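PDB 3FEF: alpha-galacturonidase from Bacillus subtilis, which hydrolyses alpha-1,4-linked galacturonides such as di-galacturonate, using NAD(+) and manganese as cofactors. Local coordinates for residues Ile103-Val111 with Arg271-Leu282. Sequence-based numbering, arbitrary orientation.
With SO4 (sulfate ion), chain E.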
ATOM      1  N   ILE A 103     -14.235  -9.684  35.829  1.00 28.76           N
ATOM      2  CA  ILE A 103     -14.388  -8.814  34.673  1.00 27.40           C
ATOM      3  C   ILE A 103     -15.793  -8.237  34.591  1.00 29.51           C
ATOM      4  O   ILE A 103     -16.762  -8.987  34.450  1.00 28.35           O
ATOM      5  CB  ILE A 103     -14.105  -9.582  33.368  1.00 26.74           C
ATOM      6  CG1 ILE A 103     -12.646 -10.060  33.353  1.00 23.81           C
ATOM      7  CG2 ILE A 103     -14.440  -8.704  32.147  1.00 25.68           C
ATOM      8  CD1 ILE A 103     -12.332 -11.027  32.248  1.00 23.34           C
ATOM      9  N   TYR A 104     -15.894  -6.910  34.695  1.00 26.51           N
ATOM     10  CA  TYR A 104     -17.160  -6.217  34.517  1.00 29.72           C
ATOM     11  C   TYR A 104     -17.279  -5.577  33.151  1.00 30.11           C
ATOM     12  O   TYR A 104     -16.288  -5.144  32.556  1.00 32.52           O
ATOM     13  CB  TYR A 104     -17.366  -5.178  35.619  1.00 34.02           C
ATOM     14  CG  TYR A 104     -17.570  -5.866  36.935  1.00 35.42           C
ATOM     15  CD1 TYR A 104     -18.834  -5.985  37.485  1.00 38.48           C
ATOM     16  CD2 TYR A 104     -16.506  -6.471  37.588  1.00 37.00           C
ATOM     17  CE1 TYR A 104     -19.029  -6.650  38.670  1.00 39.83           C
ATOM     18  CE2 TYR A 104     -16.694  -7.136  38.778  1.00 39.29           C
ATOM     19  CZ  TYR A 104     -17.958  -7.220  39.306  1.00 38.73           C
ATOM     20  OH  TYR A 104     -18.163  -7.875  40.480  1.00 44.20           O
ATOM     21  N   GLN A 105     -18.505  -5.537  32.663  1.00 27.33           N
ATOM     22  CA  GLN A 105     -18.819  -4.982  31.370  1.00 29.23           C
ATOM     23  C   GLN A 105     -20.047  -4.102  31.522  1.00 28.48           C
ATOM     24  O   GLN A 105     -20.998  -4.461  32.213  1.00 28.57           O
ATOM     25  CB  GLN A 105     -19.115  -6.108  30.378  1.00 27.68           C
ATOM     26  CG  GLN A 105     -17.920  -6.992  30.066  1.00 27.84           C
ATOM     27  CD  GLN A 105     -18.295  -8.150  29.161  1.00 29.24           C
ATOM     28  OE1 GLN A 105     -18.058  -8.108  27.952  1.00 30.01           O
ATOM     29  NE2 GLN A 105     -18.904  -9.181  29.739  1.00 26.33           N
ATOM     30  N   SER A 106     -20.038  -2.954  30.870  1.00 27.23           N
ATOM     31  CA  SER A 106     -21.166  -2.051  30.985  1.00 27.62           C
ATOM     32  C   SER A 106     -22.227  -2.352  29.932  1.00 27.76           C
ATOM     33  O   SER A 106     -23.408  -2.140  30.162  1.00 26.98           O
ATOM     34  CB  SER A 106     -20.692  -0.600  30.875  1.00 30.10           C
ATOM     35  OG  SER A 106     -19.880  -0.428  29.728  1.00 28.67           O
ATOM     36  N   VAL A 107     -21.818  -2.846  28.770  1.00 24.82           N
ATOM     37  CA  VAL A 107     -22.787  -3.110  27.720  1.00 25.22           C
ATOM     38  C   VAL A 107     -22.600  -4.509  27.181  1.00 27.76           C
ATOM     39  O   VAL A 107     -23.561  -5.253  27.033  1.00 28.46           O
ATOM     40  CB  VAL A 107     -22.641  -2.123  26.555  1.00 27.50           C
ATOM     41  CG1 VAL A 107     -23.809  -2.266  25.578  1.00 24.79           C
ATOM     42  CG2 VAL A 107     -22.532  -0.701  27.069  1.00 27.92           C
ATOM     43  N   GLY A 108     -21.352  -4.851  26.868  1.00 28.04           N
ATOM     44  CA  GLY A 108     -21.011  -6.190  26.402  1.00 29.26           C
ATOM     45  C   GLY A 108     -21.559  -6.620  25.057  1.00 30.35           C
ATOM     46  O   GLY A 108     -21.759  -7.808  24.834  1.00 31.14           O
ATOM     47  N   ASP A 109     -21.776  -5.670  24.149  1.00 29.20           N
ATOM     48  CA  ASP A 109     -22.318  -5.988  22.833  1.00 28.87           C
ATOM     49  C   ASP A 109     -21.341  -5.636  21.712  1.00 28.13           C
ATOM     50  O   ASP A 109     -21.659  -5.782  20.539  1.00 31.91           O
ATOM     51  CB  ASP A 109     -23.647  -5.248  22.599  1.00 31.07           C
ATOM     52  CG  ASP A 109     -23.479  -3.729  22.512  1.00 31.99           C
ATOM     53  OD1 ASP A 109     -22.392  -3.213  22.809  1.00 32.70           O
ATOM     54  OD2 ASP A 109     -24.446  -3.033  22.151  1.00 36.43           O
ATOM     55  N   THR A 110     -20.151  -5.193  22.081  1.00 23.77           N
ATOM     56  CA  THR A 110     -19.222  -4.620  21.134  1.00 27.26           C
ATOM     57  C   THR A 110     -17.837  -5.255  21.236  1.00 26.43           C
ATOM     58  O   THR A 110     -17.408  -5.911  20.309  1.00 32.12           O
ATOM     59  CB  THR A 110     -19.185  -3.075  21.284  1.00 29.38           C
ATOM     60  OG1 THR A 110     -20.467  -2.548  20.909  1.00 31.38           O
ATOM     61  CG2 THR A 110     -18.116  -2.439  20.392  1.00 28.12           C
ATOM     62  N   VAL A 111     -17.145  -5.068  22.352  1.00 27.33           N
ATOM     63  CA  VAL A 111     -15.851  -5.722  22.588  1.00 28.49           C
ATOM     64  C   VAL A 111     -15.884  -6.434  23.938  1.00 29.92           C
ATOM     65  O   VAL A 111     -16.958  -6.754  24.446  1.00 27.23           O
ATOM     66  CB  VAL A 111     -14.662  -4.750  22.544  1.00 29.41           C
ATOM     67  CG1 VAL A 111     -14.423  -4.277  21.113  1.00 31.17           C
ATOM     68  CG2 VAL A 111     -14.888  -3.574  23.470  1.00 29.02           C
ATOM     69  N   ARG A 271     -20.426   4.859  28.734  1.00 23.82           N
ATOM     70  CA  ARG A 271     -20.659   3.435  28.918  1.00 25.46           C
ATOM     71  C   ARG A 271     -20.034   2.588  27.795  1.00 27.97           C
ATOM     72  O   ARG A 271     -19.705   1.425  28.000  1.00 32.33           O
ATOM     73  CB  ARG A 271     -22.164   3.162  29.034  1.00 24.17           C
ATOM     74  CG  ARG A 271     -22.958   3.672  27.819  1.00 26.36           C
ATOM     75  CD  ARG A 271     -24.453   3.751  28.077  1.00 25.80           C
ATOM     76  NE  ARG A 271     -25.062   2.439  28.251  1.00 25.60           N
ATOM     77  CZ  ARG A 271     -25.700   1.765  27.296  1.00 28.18           C
ATOM     78  NH1 ARG A 271     -26.234   0.578  27.562  1.00 28.26           N
ATOM     79  NH2 ARG A 271     -25.808   2.263  26.074  1.00 29.06           N
ATOM     80  N   HIS A 272     -19.883   3.163  26.609  1.00 28.44           N
ATOM     81  CA  HIS A 272     -19.282   2.438  25.490  1.00 29.70           C
ATOM     82  C   HIS A 272     -17.776   2.607  25.469  1.00 29.55           C
ATOM     83  O   HIS A 272     -17.051   1.647  25.237  1.00 30.79           O
ATOM     84  CB  HIS A 272     -19.857   2.908  24.159  1.00 28.55           C
ATOM     85  CG  HIS A 272     -21.265   2.469  23.933  1.00 29.76           C
ATOM     86  ND1 HIS A 272     -22.308   3.361  23.793  1.00 29.98           N
ATOM     87  CD2 HIS A 272     -21.807   1.234  23.838  1.00 28.87           C
ATOM     88  CE1 HIS A 272     -23.434   2.692  23.619  1.00 30.12           C
ATOM     89  NE2 HIS A 272     -23.155   1.399  23.627  1.00 30.02           N
ATOM     90  N   LEU A 273     -17.317   3.834  25.710  1.00 28.64           N
ATOM     91  CA  LEU A 273     -15.898   4.146  25.706  1.00 28.53           C
ATOM     92  C   LEU A 273     -15.204   3.289  26.731  1.00 29.45           C
ATOM     93  O   LEU A 273     -14.087   2.802  26.513  1.00 27.55           O
ATOM     94  CB  LEU A 273     -15.675   5.623  26.077  1.00 26.71           C
ATOM     95  CG  LEU A 273     -16.124   6.694  25.069  1.00 27.19           C
ATOM     96  CD1 LEU A 273     -16.030   8.110  25.673  1.00 25.92           C
ATOM     97  CD2 LEU A 273     -15.338   6.594  23.730  1.00 27.70           C
ATOM     98  N   ALA A 274     -15.867   3.139  27.871  1.00 28.67           N
ATOM     99  CA  ALA A 274     -15.279   2.461  29.019  1.00 30.86           C
ATOM    100  C   ALA A 274     -14.829   1.033  28.705  1.00 29.96           C
ATOM    101  O   ALA A 274     -13.985   0.497  29.387  1.00 31.14           O
ATOM    102  CB  ALA A 274     -16.251   2.459  30.191  1.00 29.60           C
ATOM    103  N   GLU A 275     -15.369   0.416  27.668  1.00 30.29           N
ATOM    104  CA  GLU A 275     -15.043  -0.986  27.433  1.00 31.78           C
ATOM    105  C   GLU A 275     -13.802  -1.199  26.552  1.00 31.86           C
ATOM    106  O   GLU A 275     -13.363  -2.342  26.372  1.00 29.77           O
ATOM    107  CB  GLU A 275     -16.241  -1.696  26.813  1.00 32.98           C
ATOM    108  CG  GLU A 275     -17.562  -1.333  27.476  1.00 35.88           C
ATOM    109  CD  GLU A 275     -18.629  -2.369  27.213  1.00 37.70           C
ATOM    110  OE1 GLU A 275     -19.168  -2.408  26.080  1.00 34.02           O
ATOM    111  OE2 GLU A 275     -18.916  -3.154  28.142  1.00 38.77           O
ATOM    112  N   PHE A 276     -13.254  -0.115  25.996  1.00 28.93           N
ATOM    113  CA  PHE A 276     -12.190  -0.235  24.982  1.00 27.25           C
ATOM    114  C   PHE A 276     -10.775  -0.117  25.526  1.00 27.44           C
ATOM    115  O   PHE A 276      -9.829  -0.399  24.804  1.00 28.99           O
ATOM    116  CB  PHE A 276     -12.367   0.788  23.845  1.00 23.52           C
ATOM    117  CG  PHE A 276     -13.446   0.423  22.868  1.00 24.15           C
ATOM    118  CD1 PHE A 276     -13.137  -0.192  21.674  1.00 22.02           C
ATOM    119  CD2 PHE A 276     -14.772   0.696  23.154  1.00 23.70           C
ATOM    120  CE1 PHE A 276     -14.117  -0.519  20.787  1.00 23.49           C
ATOM    121  CE2 PHE A 276     -15.764   0.345  22.273  1.00 24.81           C
ATOM    122  CZ  PHE A 276     -15.438  -0.260  21.084  1.00 24.05           C
ATOM    123  N   LEU A 277     -10.623   0.317  26.775  1.00 30.57           N
ATOM    124  CA  LEU A 277      -9.289   0.551  27.325  1.00 32.64           C
ATOM    125  C   LEU A 277      -9.166   0.329  28.808  1.00 34.48           C
ATOM    126  O   LEU A 277     -10.155   0.290  29.518  1.00 35.27           O
ATOM    127  CB  LEU A 277      -8.776   1.960  26.999  1.00 34.33           C
ATOM    128  CG  LEU A 277      -9.712   3.149  26.788  1.00 35.77           C
ATOM    129  CD1 LEU A 277     -10.806   3.231  27.833  1.00 32.17           C
ATOM    130  CD2 LEU A 277      -8.860   4.423  26.756  1.00 36.11           C
ATOM    131  N   PRO A 278      -7.921   0.188  29.284  1.00 36.85           N
ATOM    132  CA  PRO A 278      -7.637   0.107  30.714  1.00 37.34           C
ATOM    133  C   PRO A 278      -8.104   1.378  31.418  1.00 35.67           C
ATOM    134  O   PRO A 278      -7.884   2.483  30.913  1.00 38.48           O
ATOM    135  CB  PRO A 278      -6.097   0.043  30.762  1.00 37.59           C
ATOM    136  CG  PRO A 278      -5.697  -0.460  29.435  1.00 35.51           C
ATOM    137  CD  PRO A 278      -6.696   0.114  28.473  1.00 35.91           C
ATOM    138  N   GLY A 279      -8.733   1.224  32.572  1.00 32.97           N
ATOM    139  CA  GLY A 279      -9.096   2.364  33.396  1.00 31.95           C
ATOM    140  C   GLY A 279      -9.786   1.896  34.661  1.00 32.40           C
ATOM    141  O   GLY A 279     -10.110   0.724  34.787  1.00 31.91           O
ATOM    142  N   PRO A 280     -10.003   2.814  35.609  1.00 31.96           N
ATOM    143  CA  PRO A 280     -10.788   2.504  36.802  1.00 32.25           C
ATOM    144  C   PRO A 280     -12.275   2.447  36.490  1.00 32.53           C
ATOM    145  O   PRO A 280     -13.071   2.066  37.350  1.00 34.42           O
ATOM    146  CB  PRO A 280     -10.516   3.696  37.727  1.00 31.79           C
ATOM    147  CG  PRO A 280     -10.060   4.811  36.813  1.00 32.19           C
ATOM    148  CD  PRO A 280      -9.339   4.129  35.692  1.00 29.27           C
ATOM    149  N   TYR A 281     -12.641   2.799  35.258  1.00 30.69           N
ATOM    150  CA  TYR A 281     -14.041   3.085  34.912  1.00 28.62           C
ATOM    151  C   TYR A 281     -15.060   2.008  35.264  1.00 28.63           C
ATOM    152  O   TYR A 281     -16.054   2.282  35.937  1.00 28.58           O
ATOM    153  CB  TYR A 281     -14.165   3.382  33.417  1.00 29.01           C
ATOM    154  CG  TYR A 281     -13.098   4.318  32.897  1.00 29.41           C
ATOM    155  CD1 TYR A 281     -12.865   5.553  33.510  1.00 29.26           C
ATOM    156  CD2 TYR A 281     -12.319   3.972  31.803  1.00 27.01           C
ATOM    157  CE1 TYR A 281     -11.901   6.416  33.029  1.00 29.33           C
ATOM    158  CE2 TYR A 281     -11.341   4.833  31.321  1.00 29.01           C
ATOM    159  CZ  TYR A 281     -11.141   6.050  31.932  1.00 28.53           C
ATOM    160  OH  TYR A 281     -10.168   6.900  31.458  1.00 31.10           O
ATOM    161  N   LEU A 282     -14.826   0.797  34.779  1.00 30.11           N
ATOM    162  CA  LEU A 282     -15.820  -0.274  34.849  1.00 30.93           C
ATOM    163  C   LEU A 282     -15.990  -0.811  36.264  1.00 32.51           C
ATOM    164  O   LEU A 282     -17.014  -1.400  36.587  1.00 30.89           O
ATOM    165  CB  LEU A 282     -15.442  -1.414  33.903  1.00 30.30           C
ATOM    166  CG  LEU A 282     -15.638  -1.127  32.414  1.00 31.44           C
ATOM    167  CD1 LEU A 282     -15.167  -2.321  31.572  1.00 29.06           C
ATOM    168  CD2 LEU A 282     -17.106  -0.806  32.139  1.00 28.82           C
TER
HETATM  169  S   SO4 E   2     -28.241  -0.275  24.129  1.00 60.65           S
HETATM  170  O1  SO4 E   2     -29.553   0.344  24.283  1.00 62.76           O
HETATM  171  O2  SO4 E   2     -27.599  -0.455  25.426  1.00 60.91           O
HETATM  172  O3  SO4 E   2     -27.420   0.590  23.293  1.00 62.65           O
HETATM  173  O4  SO4 E   2     -28.388  -1.566  23.475  1.00 62.34           O
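Ser106 and Arg271 bring the two backbones closest, their CA atoms 5.9 Å apart, where the irregular loop 103-111 passes the short helix that includes Arg271-Leu273 and the type I turn from Leu273 to Phe276. Glu275 shows how one buried carboxylate can organise a loop that lacks regular structure. Its chain, extended beyond CG, reaches into the bend at Ser106-Gly108, where OE2 collects successive amides. Val107 N donates to OE2 over 3.0 Å, nearly straight at 171° but from well above the carboxylate plane, whereas Gly108 N, 3.2 Å from OE2, takes the syn lone pair; Ser106 N adds a weak third bond. Such a concentration of N-H groups would be expected to favour the ionised carboxylate. Gly108 turns the loop here with a positive phi. Beside this grip, Ser106 OG donates to Arg271 O over a short 2.5 Å, in the carbonyl plane and on a lone pair; chi1 of 51° sets the hydroxyl between its own backbone N and carbonyl carbon, within reach of Arg271 O.

The contact joins the Rossmann-type part of this family 4 glycoside hydrolase, which probably carries the NAD(+) site, to the C-terminal domain of the family, close to the metal site. Thr110 OG1 bonds to ND1 of the metal ligand His206, whose ring also stacks on His272, so each segment supplies a second-shell neighbour that probably helps to orient that ring.

Farther along, Val111 CG2 sits over the centre of the Phe276 ring in a CH-pi contact, 4.0 Å from the centroid, while Thr110 CG2 approaches Phe276 CZ to 3.5 Å. Val107 CG2 lies over one face of the Arg271 guanidinium, offset toward its rim, and touches His272 CD2. At the guanidinium edge, Arg271 NH1 holds sulfate O2 at 2.7 Å, and Arg298 binds the same anion, probably acquired from the crystallisation liquor.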